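Local coordinates for protein putative cytosine/guanine deaminase (Unidentified, PDB 2PAJ) that catalyses the zinc-dependent hydrolytic deamination of 2-amino-4-hydroxypteridines such as isoxanthopterin to 2,4-dihydroxypteridines, releasing ammonium, at residues His76-Gln81 with Gly334-Ala339; Asp280-His285 with Gly303-Pro308; Ala71-His76 with Cys131-Asp136. One frame throughout, in Å; residues are numbered along the deposited sequence.

Contact 1 of 3, residues His76-Gln81 with Gly334-Ala339. With ZN (zinc ion), chain B.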
ATOM      1  N   HIS A  76      -2.774   0.166  -2.664  1.00 43.41           N
ATOM      2  CA  HIS A  76      -3.149  -0.515  -3.904  1.00 42.14           C
ATOM      3  C   HIS A  76      -1.918  -1.066  -4.622  1.00 43.22           C
ATOM      4  O   HIS A  76      -0.913  -0.380  -4.746  1.00 40.28           O
ATOM      5  CB  HIS A  76      -3.929   0.420  -4.822  1.00 42.31           C
ATOM      6  CG  HIS A  76      -4.458  -0.258  -6.046  1.00 42.62           C
ATOM      7  ND1 HIS A  76      -5.364  -1.292  -5.990  1.00 45.01           N
ATOM      8  CD2 HIS A  76      -4.162  -0.091  -7.355  1.00 43.38           C
ATOM      9  CE1 HIS A  76      -5.598  -1.737  -7.210  1.00 44.69           C
ATOM     10  NE2 HIS A  76      -4.880  -1.025  -8.058  1.00 43.35           N
ATOM     11  N   HIS A  77      -2.014  -2.308  -5.098  1.00 44.38           N
ATOM     12  CA  HIS A  77      -0.894  -2.986  -5.751  1.00 45.34           C
ATOM     13  C   HIS A  77      -1.348  -4.238  -6.506  1.00 45.91           C
ATOM     14  O   HIS A  77      -2.497  -4.649  -6.410  1.00 47.03           O
ATOM     15  CB  HIS A  77       0.110  -3.415  -4.678  1.00 44.83           C
ATOM     16  CG  HIS A  77       1.529  -3.491  -5.155  1.00 47.06           C
ATOM     17  ND1 HIS A  77       1.871  -3.831  -6.447  1.00 47.08           N
ATOM     18  CD2 HIS A  77       2.697  -3.310  -4.493  1.00 47.32           C
ATOM     19  CE1 HIS A  77       3.187  -3.861  -6.558  1.00 47.93           C
ATOM     20  NE2 HIS A  77       3.712  -3.549  -5.387  1.00 48.38           N
ATOM     21  N   HIS A  78      -0.426  -4.834  -7.256  1.00 45.77           N
ATOM     22  CA  HIS A  78      -0.661  -6.072  -8.004  1.00 45.80           C
ATOM     23  C   HIS A  78       0.689  -6.789  -8.049  1.00 45.62           C
ATOM     24  O   HIS A  78       1.278  -6.940  -9.110  1.00 46.32           O
ATOM     25  CB  HIS A  78      -1.134  -5.785  -9.435  1.00 45.49           C
ATOM     26  CG  HIS A  78      -2.405  -5.001  -9.513  1.00 46.15           C
ATOM     27  ND1 HIS A  78      -3.561  -5.386  -8.872  1.00 45.67           N
ATOM     28  CD2 HIS A  78      -2.700  -3.849 -10.159  1.00 47.65           C
ATOM     29  CE1 HIS A  78      -4.514  -4.505  -9.115  1.00 45.47           C
ATOM     30  NE2 HIS A  78      -4.017  -3.561  -9.893  1.00 48.10           N
ATOM     31  N   LEU A  79       1.161  -7.232  -6.887  1.00 45.43           N
ATOM     32  CA  LEU A  79       2.462  -7.889  -6.754  1.00 45.73           C
ATOM     33  C   LEU A  79       2.882  -8.969  -7.746  1.00 46.29           C
ATOM     34  O   LEU A  79       4.075  -9.177  -7.946  1.00 47.70           O
ATOM     35  CB  LEU A  79       2.647  -8.453  -5.331  1.00 44.36           C
ATOM     36  CG  LEU A  79       3.241  -7.632  -4.169  1.00 44.91           C
ATOM     37  CD1 LEU A  79       4.345  -6.718  -4.675  1.00 42.03           C
ATOM     38  CD2 LEU A  79       2.166  -6.817  -3.505  1.00 45.70           C
ATOM     39  N   PHE A  80       1.943  -9.671  -8.370  1.00 46.48           N
ATOM     40  CA  PHE A  80       2.371 -10.713  -9.296  1.00 46.16           C
ATOM     41  C   PHE A  80       3.037 -10.070 -10.500  1.00 47.42           C
ATOM     42  O   PHE A  80       3.959 -10.642 -11.097  1.00 46.75           O
ATOM     43  CB  PHE A  80       1.194 -11.609  -9.706  1.00 44.94           C
ATOM     44  CG  PHE A  80       0.289 -11.023 -10.757  1.00 43.02           C
ATOM     45  CD1 PHE A  80       0.523 -11.266 -12.110  1.00 40.94           C
ATOM     46  CD2 PHE A  80      -0.839 -10.299 -10.393  1.00 42.80           C
ATOM     47  CE1 PHE A  80      -0.353 -10.809 -13.079  1.00 37.88           C
ATOM     48  CE2 PHE A  80      -1.727  -9.833 -11.352  1.00 41.01           C
ATOM     49  CZ  PHE A  80      -1.486 -10.090 -12.707  1.00 39.85           C
ATOM     50  N   GLN A  81       2.588  -8.855 -10.814  1.00 46.97           N
ATOM     51  CA  GLN A  81       3.105  -8.078 -11.930  1.00 45.78           C
ATOM     52  C   GLN A  81       4.570  -7.691 -11.779  1.00 44.97           C
ATOM     53  O   GLN A  81       5.181  -7.191 -12.714  1.00 44.96           O
ATOM     54  CB  GLN A  81       2.246  -6.830 -12.109  1.00 46.08           C
ATOM     55  CG  GLN A  81       1.017  -7.087 -12.932  1.00 48.21           C
ATOM     56  CD  GLN A  81      -0.067  -6.071 -12.710  1.00 50.17           C
ATOM     57  OE1 GLN A  81       0.179  -4.864 -12.689  1.00 50.16           O
ATOM     58  NE2 GLN A  81      -1.293  -6.555 -12.548  1.00 50.60           N
ATOM     59  N   GLY A 334      -1.059   4.710  -3.643  1.00 49.88           N
ATOM     60  CA  GLY A 334      -0.714   3.357  -3.994  1.00 49.93           C
ATOM     61  C   GLY A 334       0.086   3.397  -5.273  1.00 50.63           C
ATOM     62  O   GLY A 334       0.133   4.406  -5.952  1.00 49.32           O
ATOM     63  N   VAL A 335       0.722   2.285  -5.583  1.00 53.10           N
ATOM     64  CA  VAL A 335       1.527   2.116  -6.786  1.00 56.85           C
ATOM     65  C   VAL A 335       1.061   0.732  -7.194  1.00 60.03           C
ATOM     66  O   VAL A 335       1.266  -0.209  -6.427  1.00 64.95           O
ATOM     67  CB  VAL A 335       3.047   2.081  -6.427  1.00 56.16           C
ATOM     68  CG1 VAL A 335       3.234   2.593  -5.033  1.00 55.87           C
ATOM     69  CG2 VAL A 335       3.632   0.663  -6.526  1.00 56.87           C
ATOM     70  N   ASP A 336       0.423   0.553  -8.344  1.00 59.11           N
ATOM     71  CA  ASP A 336      -0.019  -0.809  -8.628  1.00 59.52           C
ATOM     72  C   ASP A 336       0.664  -1.589  -9.727  1.00 59.42           C
ATOM     73  O   ASP A 336       0.860  -1.089 -10.822  1.00 63.34           O
ATOM     74  CB  ASP A 336      -1.537  -0.858  -8.843  1.00 60.78           C
ATOM     75  CG  ASP A 336      -1.994  -0.212 -10.148  1.00 60.98           C
ATOM     76  OD1 ASP A 336      -2.766  -0.872 -10.886  1.00 63.31           O
ATOM     77  OD2 ASP A 336      -1.619   0.940 -10.431  1.00 59.91           O
ATOM     78  N   GLY A 337       1.033  -2.827  -9.430  1.00 58.39           N
ATOM     79  CA  GLY A 337       1.675  -3.680 -10.426  1.00 56.43           C
ATOM     80  C   GLY A 337       2.678  -3.076 -11.393  1.00 54.36           C
ATOM     81  O   GLY A 337       2.355  -2.194 -12.184  1.00 53.34           O
ATOM     82  N   ALA A 338       3.902  -3.586 -11.335  1.00 52.72           N
ATOM     83  CA  ALA A 338       4.986  -3.132 -12.193  1.00 52.48           C
ATOM     84  C   ALA A 338       4.622  -3.212 -13.680  1.00 52.57           C
ATOM     85  O   ALA A 338       5.362  -2.738 -14.544  1.00 53.27           O
ATOM     86  CB  ALA A 338       6.244  -3.962 -11.914  1.00 51.39           C
ATOM     87  N   ALA A 339       3.478  -3.804 -13.987  1.00 51.94           N
ATOM     88  CA  ALA A 339       3.077  -3.935 -15.379  1.00 52.39           C
ATOM     89  C   ALA A 339       2.594  -2.605 -15.914  1.00 51.12           C
ATOM     90  O   ALA A 339       2.600  -2.360 -17.118  1.00 51.71           O
ATOM     91  CB  ALA A 339       1.983  -4.984 -15.516  1.00 53.42           C
TER
HETATM   92 ZN    ZN B 493      -4.557  -1.611 -10.252  1.00 46.93          ZN
HETATM   93  O   HOH W   1       3.696  -5.524  -9.129  1.00 51.73           O

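Contact 2 of 3, residues Asp280-His285 with Gly303-Pro308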
ATOM      1  N   ASP A 280     -16.526   2.581   4.400  1.00 52.12           N
ATOM      2  CA  ASP A 280     -16.271   1.147   4.401  1.00 52.30           C
ATOM      3  C   ASP A 280     -15.424   0.756   3.183  1.00 52.57           C
ATOM      4  O   ASP A 280     -14.568  -0.123   3.250  1.00 52.84           O
ATOM      5  CB  ASP A 280     -17.636   0.457   4.275  1.00 54.26           C
ATOM      6  CG  ASP A 280     -17.848  -0.633   5.285  1.00 57.10           C
ATOM      7  OD1 ASP A 280     -17.085  -1.614   5.283  1.00 60.75           O
ATOM      8  OD2 ASP A 280     -18.795  -0.514   6.086  1.00 59.94           O
ATOM      9  N   VAL A 281     -15.706   1.436   2.073  1.00 50.37           N
ATOM     10  CA  VAL A 281     -15.097   1.197   0.766  1.00 49.52           C
ATOM     11  C   VAL A 281     -14.094   2.257   0.267  1.00 48.42           C
ATOM     12  O   VAL A 281     -14.111   3.395   0.713  1.00 47.60           O
ATOM     13  CB  VAL A 281     -16.226   1.108  -0.291  1.00 49.17           C
ATOM     14  CG1 VAL A 281     -15.744   0.397  -1.541  1.00 48.34           C
ATOM     15  CG2 VAL A 281     -17.437   0.442   0.315  1.00 47.56           C
ATOM     16  N   TRP A 282     -13.233   1.861  -0.670  1.00 47.40           N
ATOM     17  CA  TRP A 282     -12.276   2.774  -1.291  1.00 46.73           C
ATOM     18  C   TRP A 282     -11.902   2.243  -2.688  1.00 47.29           C
ATOM     19  O   TRP A 282     -11.757   1.041  -2.895  1.00 44.35           O
ATOM     20  CB  TRP A 282     -11.050   3.001  -0.376  1.00 43.54           C
ATOM     21  CG  TRP A 282      -9.854   2.158  -0.599  1.00 40.83           C
ATOM     22  CD1 TRP A 282      -8.822   2.395  -1.459  1.00 40.86           C
ATOM     23  CD2 TRP A 282      -9.519   0.967   0.109  1.00 40.93           C
ATOM     24  NE1 TRP A 282      -7.859   1.428  -1.323  1.00 39.81           N
ATOM     25  CE2 TRP A 282      -8.262   0.535  -0.368  1.00 40.53           C
ATOM     26  CE3 TRP A 282     -10.159   0.219   1.105  1.00 41.29           C
ATOM     27  CZ2 TRP A 282      -7.631  -0.619   0.115  1.00 42.30           C
ATOM     28  CZ3 TRP A 282      -9.537  -0.916   1.582  1.00 41.59           C
ATOM     29  CH2 TRP A 282      -8.281  -1.327   1.086  1.00 40.00           C
ATOM     30  N   TYR A 283     -11.781   3.149  -3.656  1.00 49.82           N
ATOM     31  CA  TYR A 283     -11.463   2.758  -5.028  1.00 51.31           C
ATOM     32  C   TYR A 283     -10.128   3.187  -5.590  1.00 52.46           C
ATOM     33  O   TYR A 283      -9.575   4.220  -5.222  1.00 52.76           O
ATOM     34  CB  TYR A 283     -12.518   3.269  -5.999  1.00 50.78           C
ATOM     35  CG  TYR A 283     -13.887   2.678  -5.799  1.00 51.76           C
ATOM     36  CD1 TYR A 283     -14.825   3.319  -4.995  1.00 50.82           C
ATOM     37  CD2 TYR A 283     -14.248   1.475  -6.419  1.00 50.64           C
ATOM     38  CE1 TYR A 283     -16.073   2.793  -4.815  1.00 52.84           C
ATOM     39  CE2 TYR A 283     -15.500   0.938  -6.244  1.00 49.24           C
ATOM     40  CZ  TYR A 283     -16.408   1.603  -5.443  1.00 51.36           C
ATOM     41  OH  TYR A 283     -17.671   1.101  -5.265  1.00 52.49           O
ATOM     42  N   ALA A 284      -9.644   2.370  -6.517  1.00 54.29           N
ATOM     43  CA  ALA A 284      -8.401   2.617  -7.227  1.00 56.33           C
ATOM     44  C   ALA A 284      -8.762   2.975  -8.670  1.00 58.31           C
ATOM     45  O   ALA A 284      -9.864   2.697  -9.139  1.00 56.66           O
ATOM     46  CB  ALA A 284      -7.521   1.377  -7.211  1.00 54.52           C
ATOM     47  N   HIS A 285      -7.816   3.597  -9.361  1.00 63.53           N
ATOM     48  CA  HIS A 285      -7.973   3.991 -10.756  1.00 67.51           C
ATOM     49  C   HIS A 285      -9.268   4.720 -11.071  1.00 68.17           C
ATOM     50  O   HIS A 285      -9.931   4.416 -12.054  1.00 68.00           O
ATOM     51  CB  HIS A 285      -7.834   2.755 -11.661  1.00 70.72           C
ATOM     52  CG  HIS A 285      -6.499   2.077 -11.546  1.00 74.90           C
ATOM     53  ND1 HIS A 285      -5.625   2.329 -10.505  1.00 76.21           N
ATOM     54  CD2 HIS A 285      -5.903   1.132 -12.315  1.00 76.40           C
ATOM     55  CE1 HIS A 285      -4.551   1.570 -10.637  1.00 75.71           C
ATOM     56  NE2 HIS A 285      -4.695   0.833 -11.726  1.00 77.35           N
ATOM     57  N   GLY A 303     -13.137   6.380   0.132  1.00 50.78           N
ATOM     58  CA  GLY A 303     -11.797   6.833  -0.183  1.00 50.20           C
ATOM     59  C   GLY A 303     -11.311   6.459  -1.567  1.00 51.33           C
ATOM     60  O   GLY A 303     -11.998   5.772  -2.321  1.00 51.36           O
ATOM     61  N   VAL A 304     -10.119   6.934  -1.908  1.00 51.71           N
ATOM     62  CA  VAL A 304      -9.520   6.643  -3.201  1.00 52.16           C
ATOM     63  C   VAL A 304      -8.065   6.253  -2.981  1.00 51.62           C
ATOM     64  O   VAL A 304      -7.447   6.669  -2.011  1.00 51.09           O
ATOM     65  CB  VAL A 304      -9.557   7.879  -4.158  1.00 54.14           C
ATOM     66  CG1 VAL A 304     -10.990   8.361  -4.360  1.00 53.57           C
ATOM     67  CG2 VAL A 304      -8.697   8.996  -3.599  1.00 53.20           C
ATOM     68  N   ALA A 305      -7.544   5.424  -3.874  1.00 51.40           N
ATOM     69  CA  ALA A 305      -6.156   4.986  -3.833  1.00 49.32           C
ATOM     70  C   ALA A 305      -5.569   5.652  -5.063  1.00 49.76           C
ATOM     71  O   ALA A 305      -5.741   5.179  -6.193  1.00 50.72           O
ATOM     72  CB  ALA A 305      -6.055   3.472  -3.951  1.00 47.43           C
ATOM     73  N   HIS A 306      -4.893   6.771  -4.834  1.00 49.34           N
ATOM     74  CA  HIS A 306      -4.291   7.548  -5.905  1.00 47.49           C
ATOM     75  C   HIS A 306      -3.000   6.922  -6.415  1.00 47.27           C
ATOM     76  O   HIS A 306      -2.075   6.693  -5.650  1.00 45.73           O
ATOM     77  CB  HIS A 306      -4.022   8.957  -5.401  1.00 48.67           C
ATOM     78  CG  HIS A 306      -3.468   9.870  -6.439  1.00 49.94           C
ATOM     79  ND1 HIS A 306      -2.451  10.757  -6.172  1.00 49.83           N
ATOM     80  CD2 HIS A 306      -3.779  10.026  -7.746  1.00 50.88           C
ATOM     81  CE1 HIS A 306      -2.155  11.419  -7.276  1.00 52.36           C
ATOM     82  NE2 HIS A 306      -2.945  10.993  -8.244  1.00 50.71           N
ATOM     83  N   CYS A 307      -2.947   6.653  -7.716  1.00 49.02           N
ATOM     84  CA  CYS A 307      -1.764   6.055  -8.342  1.00 52.39           C
ATOM     85  C   CYS A 307      -1.341   6.832  -9.594  1.00 52.69           C
ATOM     86  O   CYS A 307      -1.669   6.436 -10.710  1.00 52.47           O
ATOM     87  CB  CYS A 307      -2.039   4.586  -8.716  1.00 52.30           C
ATOM     88  SG  CYS A 307      -2.562   3.516  -7.340  1.00 53.63           S
ATOM     89  N   PRO A 308      -0.590   7.934  -9.416  1.00 52.71           N
ATOM     90  CA  PRO A 308      -0.119   8.775 -10.518  1.00 51.85           C
ATOM     91  C   PRO A 308       0.733   8.113 -11.616  1.00 52.06           C
ATOM     92  O   PRO A 308       0.362   8.163 -12.788  1.00 52.84           O
ATOM     93  CB  PRO A 308       0.599   9.912  -9.791  1.00 50.76           C
ATOM     94  CG  PRO A 308       1.041   9.282  -8.519  1.00 51.27           C
ATOM     95  CD  PRO A 308      -0.148   8.479  -8.121  1.00 51.41           C
TER
HETATM   96  O   HOH W   2      -5.467   4.936  -8.750  1.00 51.57           O

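Contact 3 of 3, residues Ala71-His76 with Cys131-Asp136. With ZN (zinc ion), chain B.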
ATOM      1  N   ALA A  71       6.437   5.488   8.431  1.00 49.49           N
ATOM      2  CA  ALA A  71       6.586   4.553   7.312  1.00 48.23           C
ATOM      3  C   ALA A  71       5.406   4.687   6.334  1.00 48.26           C
ATOM      4  O   ALA A  71       4.298   5.029   6.735  1.00 49.72           O
ATOM      5  CB  ALA A  71       6.696   3.124   7.841  1.00 47.15           C
ATOM      6  N   TRP A  72       5.636   4.429   5.051  1.00 47.60           N
ATOM      7  CA  TRP A  72       4.563   4.561   4.072  1.00 46.87           C
ATOM      8  C   TRP A  72       3.504   3.471   4.178  1.00 46.42           C
ATOM      9  O   TRP A  72       3.751   2.367   4.655  1.00 46.65           O
ATOM     10  CB  TRP A  72       5.107   4.528   2.636  1.00 48.68           C
ATOM     11  CG  TRP A  72       6.144   5.546   2.313  1.00 47.62           C
ATOM     12  CD1 TRP A  72       7.473   5.324   2.078  1.00 47.20           C
ATOM     13  CD2 TRP A  72       5.955   6.961   2.257  1.00 47.78           C
ATOM     14  NE1 TRP A  72       8.124   6.515   1.894  1.00 49.52           N
ATOM     15  CE2 TRP A  72       7.217   7.541   1.997  1.00 50.15           C
ATOM     16  CE3 TRP A  72       4.842   7.803   2.409  1.00 48.37           C
ATOM     17  CZ2 TRP A  72       7.401   8.926   1.882  1.00 50.03           C
ATOM     18  CZ3 TRP A  72       5.019   9.171   2.297  1.00 47.24           C
ATOM     19  CH2 TRP A  72       6.295   9.722   2.036  1.00 49.23           C
ATOM     20  N   VAL A  73       2.313   3.811   3.710  1.00 45.80           N
ATOM     21  CA  VAL A  73       1.182   2.906   3.680  1.00 45.53           C
ATOM     22  C   VAL A  73       0.719   2.852   2.222  1.00 45.28           C
ATOM     23  O   VAL A  73       0.186   3.823   1.689  1.00 45.63           O
ATOM     24  CB  VAL A  73       0.026   3.421   4.564  1.00 45.80           C
ATOM     25  CG1 VAL A  73      -1.104   2.407   4.589  1.00 45.67           C
ATOM     26  CG2 VAL A  73       0.528   3.686   5.960  1.00 44.45           C
ATOM     27  N   ASN A  74       0.953   1.720   1.576  1.00 45.23           N
ATOM     28  CA  ASN A  74       0.551   1.526   0.192  1.00 45.28           C
ATOM     29  C   ASN A  74      -0.846   0.920   0.200  1.00 43.82           C
ATOM     30  O   ASN A  74      -1.050  -0.144   0.763  1.00 44.27           O
ATOM     31  CB  ASN A  74       1.536   0.586  -0.506  1.00 47.17           C
ATOM     32  CG  ASN A  74       1.081   0.187  -1.889  1.00 50.81           C
ATOM     33  OD1 ASN A  74       1.086   0.994  -2.811  1.00 53.57           O
ATOM     34  ND2 ASN A  74       0.674  -1.071  -2.038  1.00 52.50           N
ATOM     35  N   THR A  75      -1.801   1.599  -0.426  1.00 43.21           N
ATOM     36  CA  THR A  75      -3.177   1.129  -0.448  1.00 41.89           C
ATOM     37  C   THR A  75      -3.673   0.455  -1.726  1.00 43.69           C
ATOM     38  O   THR A  75      -4.867   0.199  -1.854  1.00 45.19           O
ATOM     39  CB  THR A  75      -4.148   2.263  -0.098  1.00 42.58           C
ATOM     40  OG1 THR A  75      -4.067   3.298  -1.080  1.00 41.95           O
ATOM     41  CG2 THR A  75      -3.807   2.837   1.249  1.00 40.72           C
ATOM     42  N   HIS A  76      -2.774   0.166  -2.664  1.00 43.41           N
ATOM     43  CA  HIS A  76      -3.149  -0.515  -3.904  1.00 42.14           C
ATOM     44  C   HIS A  76      -1.918  -1.066  -4.622  1.00 43.22           C
ATOM     45  O   HIS A  76      -0.913  -0.380  -4.746  1.00 40.28           O
ATOM     46  CB  HIS A  76      -3.929   0.420  -4.822  1.00 42.31           C
ATOM     47  CG  HIS A  76      -4.458  -0.258  -6.046  1.00 42.62           C
ATOM     48  ND1 HIS A  76      -5.364  -1.292  -5.990  1.00 45.01           N
ATOM     49  CD2 HIS A  76      -4.162  -0.091  -7.355  1.00 43.38           C
ATOM     50  CE1 HIS A  76      -5.598  -1.737  -7.210  1.00 44.69           C
ATOM     51  NE2 HIS A  76      -4.880  -1.025  -8.058  1.00 43.35           N
ATOM     52  N   CYS A 131       8.286   1.893   3.051  1.00 48.78           N
ATOM     53  CA  CYS A 131       6.916   1.423   3.232  1.00 49.52           C
ATOM     54  C   CYS A 131       6.869   0.240   4.211  1.00 48.78           C
ATOM     55  O   CYS A 131       7.616  -0.727   4.058  1.00 48.06           O
ATOM     56  CB  CYS A 131       6.341   1.016   1.875  1.00 50.48           C
ATOM     57  SG  CYS A 131       4.694   0.305   1.927  1.00 57.99           S
ATOM     58  N   ALA A 132       6.001   0.326   5.219  1.00 48.84           N
ATOM     59  CA  ALA A 132       5.879  -0.744   6.211  1.00 50.15           C
ATOM     60  C   ALA A 132       4.535  -1.495   6.130  1.00 50.79           C
ATOM     61  O   ALA A 132       4.414  -2.636   6.579  1.00 48.69           O
ATOM     62  CB  ALA A 132       6.083  -0.170   7.607  1.00 49.97           C
ATOM     63  N   THR A 133       3.533  -0.837   5.551  1.00 51.56           N
ATOM     64  CA  THR A 133       2.203  -1.412   5.383  1.00 51.50           C
ATOM     65  C   THR A 133       1.909  -1.487   3.893  1.00 51.87           C
ATOM     66  O   THR A 133       1.804  -0.471   3.220  1.00 51.73           O
ATOM     67  CB  THR A 133       1.109  -0.556   6.042  1.00 50.67           C
ATOM     68  OG1 THR A 133       1.539  -0.138   7.340  1.00 51.47           O
ATOM     69  CG2 THR A 133      -0.158  -1.365   6.187  1.00 52.13           C
ATOM     70  N   VAL A 134       1.777  -2.705   3.385  1.00 52.80           N
ATOM     71  CA  VAL A 134       1.501  -2.915   1.978  1.00 52.57           C
ATOM     72  C   VAL A 134       0.129  -3.546   1.790  1.00 53.03           C
ATOM     73  O   VAL A 134      -0.296  -4.376   2.582  1.00 53.55           O
ATOM     74  CB  VAL A 134       2.559  -3.843   1.350  1.00 52.64           C
ATOM     75  CG1 VAL A 134       2.380  -3.887  -0.154  1.00 52.94           C
ATOM     76  CG2 VAL A 134       3.957  -3.390   1.739  1.00 52.81           C
ATOM     77  N   ALA A 135      -0.567  -3.128   0.745  1.00 53.04           N
ATOM     78  CA  ALA A 135      -1.879  -3.660   0.434  1.00 53.70           C
ATOM     79  C   ALA A 135      -1.796  -4.146  -1.004  1.00 55.06           C
ATOM     80  O   ALA A 135      -1.468  -3.373  -1.906  1.00 55.65           O
ATOM     81  CB  ALA A 135      -2.953  -2.580   0.572  1.00 50.45           C
ATOM     82  N   ASP A 136      -2.048  -5.435  -1.217  1.00 55.73           N
ATOM     83  CA  ASP A 136      -2.007  -5.973  -2.563  1.00 55.81           C
ATOM     84  C   ASP A 136      -3.393  -6.375  -3.052  1.00 54.88           C
ATOM     85  O   ASP A 136      -4.141  -7.045  -2.343  1.00 53.99           O
ATOM     86  CB  ASP A 136      -1.063  -7.174  -2.640  1.00 56.24           C
ATOM     87  CG  ASP A 136      -1.017  -7.782  -4.036  1.00 58.73           C
ATOM     88  OD1 ASP A 136      -0.677  -7.059  -5.000  1.00 56.26           O
ATOM     89  OD2 ASP A 136      -1.333  -8.983  -4.176  1.00 61.07           O
TER
HETATM   90 ZN    ZN B 493      -4.557  -1.611 -10.252  1.00 46.93          ZN

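Contact 1 of 3, residues His76-Gln81 with Gly334-Ala339
His76, His78 and Asp336 converge on one zinc ion. The rings of His76 and His78 each offer NE2, and the carboxylate of Asp336 comes in alongside both, its OD1 2.0 Å from the zinc. His76 NE2 sits at 2.3 Å from the metal. The carboxylate plane is turned 37° from the His76 ring and 69° from that of His78, whose edge faces OD1. Two second-shell bonds fix the rotation of these ligands: Ser310 holds Asp336 OD2, and the carbonyl of His137 takes the N-H of His78 ND1. His248 adds a further zinc ligand.

His77 turns the other way, away from the metal. Its CG lies anti to the backbone N (chi1 -151°), which brings ND1 back over the chain to accept two backbone N-H groups, that of His78 and, across the contact, Gly337 N at 3.3 Å, tilted from the ring plane. Val335 O lies over one face of this ring and Leu79 CD1 over the opposite one.

Beyond the metal, the Gln81 chain reaches over Gly337, with OE1 3.0 Å from Gly337 CA and CG 3.5 Å from Ala339 CB. Gln81 is a probable substrate-binding residue. A water spans the backbones, donating to His78 O (2.8 Å) and accepting from Ala338 N (2.9 Å). A His-x-His pair after the first barrel strand, facing an aspartate after the last, is the hallmark of the amidohydrolase metal site.

Contact 2 of 3, residues Asp280-His285 with Gly303-Pro308
Strands 281-284 and 303-306 run parallel, their axes 4.3 Å apart at closest approach and inclined by 29°, with Trp282 opposite Gly303 and Tyr283 opposite Val304. Three backbone bonds stitch them in the staggered parallel pattern: Gly303 N to Val281 O (3.2 Å), Tyr283 N to Gly303 O (3.0 Å) and Ala305 N to Tyr283 O (2.7 Å).

Trp282, Ala284 and Ala305 share one face. The indole presents its edge to Ala305, with Trp282 NE1 3.8 Å from Ala305 CB and the methyl close to the ring plane. The same NE1 donates to Thr75 O, while His246 stacks on the ring, so the indole is gripped at both edge and face. Gly303, without a side chain, leaves its carbonyl beside Trp282 CB. With helix 291-300 between them, these strands form a beta-alpha-beta unit of the amidohydrolase TIM barrel, and the Trp282 face looks into the barrel. On the other face Tyr283 leans away from Val304 and its hydroxyl donates to Trp276 O.

At the C-terminal ends the strands part, and a water spans the gap, accepting from His285 N (2.8 Å) and donating to Ala305 O (2.6 Å). The His285 ring, set by CG anti to the carbonyl carbon (chi1 -60°), turns its edge to Cys307: Cys307 SG lies 4.3 Å from His285 CE1. Cys307 is also the N-cap of helix 308-312. His285 lies beside the zinc at the edge of its coordination sphere, farther from the metal than the four bonded ligands; it is a probable substrate-binding residue, and its NE2 makes a weak hydrogen bond to Asp336 OD1.

Contact 3 of 3, residues Ala71-His76 with Cys131-Asp136
A beta bulge marks this pairing of the first two strands of the amidohydrolase barrel: Trp72 stands opposite Cys131, but Val73 opposite Thr133, so Ala132 is the extra residue. Trp72 O accepts two successive N-H groups, those of Ala132 and Thr133. Ala132 N reaches Trp72 O at 3.1 Å, and Thr133 N reaches it by a weak bond of 3.3 Å. Beyond the bulge the strands regain a regular link, Asn74 N to Thr133 O at 2.9 Å.

Trp72 and Cys131 go to one face of the sheet. Their CB atoms meet at 3.8 Å, and the indole swings outward from there, its CD1 edge passing 3.7 Å from Cys131 N and the ring packing against Met346, Ile347 and Val350 of helix 346-359. Val73 and Thr133 lie side by side on the face toward the barrel interior, with Val73 CG1 4.0 Å from Thr133 CB; Met398 of helix 383-398 packs on Val73.

Asn74 reaches across toward the second strand. With CG anti to the backbone N (chi1 172°), its amide lies over the chain ahead: ND2 gives a weak bond to His76 O at 3.2 Å and passes Val134 CG1, while OD1 accepts Val335 N. The buried amide thus ties the backbone at His76 to that just before Asp336, two residues that both bind the zinc. Thr75 turns the opposite way, OG1 bonding to Ser332 and its CA resting 3.9 Å from Ala135 CB. Strand 67-73 leading into a His-x-His motif at the C-terminal end of the barrel is characteristic of amidohydrolases.

Overall arrangement
All three contacts lie in one TIM barrel; each reaches the zinc site at the C-terminal ends of the strands, contact 3 through His76 and contact 2 through His285. Their centres lie about 11 Å (contacts 1 and 3), 13 Å (2 and 3) and 14 Å (1 and 2) apart. Along the chain contact 3 closes first, joining strands 67-73 and 131-136; contact 2 follows with strands 281-284 and 303-306. Contact 1 joins the loop after strand 67-73 to the segment after strand 331-333, so contact 2 falls between its two segments and contact 3, which shares His76, interleaves with it. Bonds such as Trp282 to Thr75 and Gly334 to His306 tie them together, so sequence-distant ligands form one metal site.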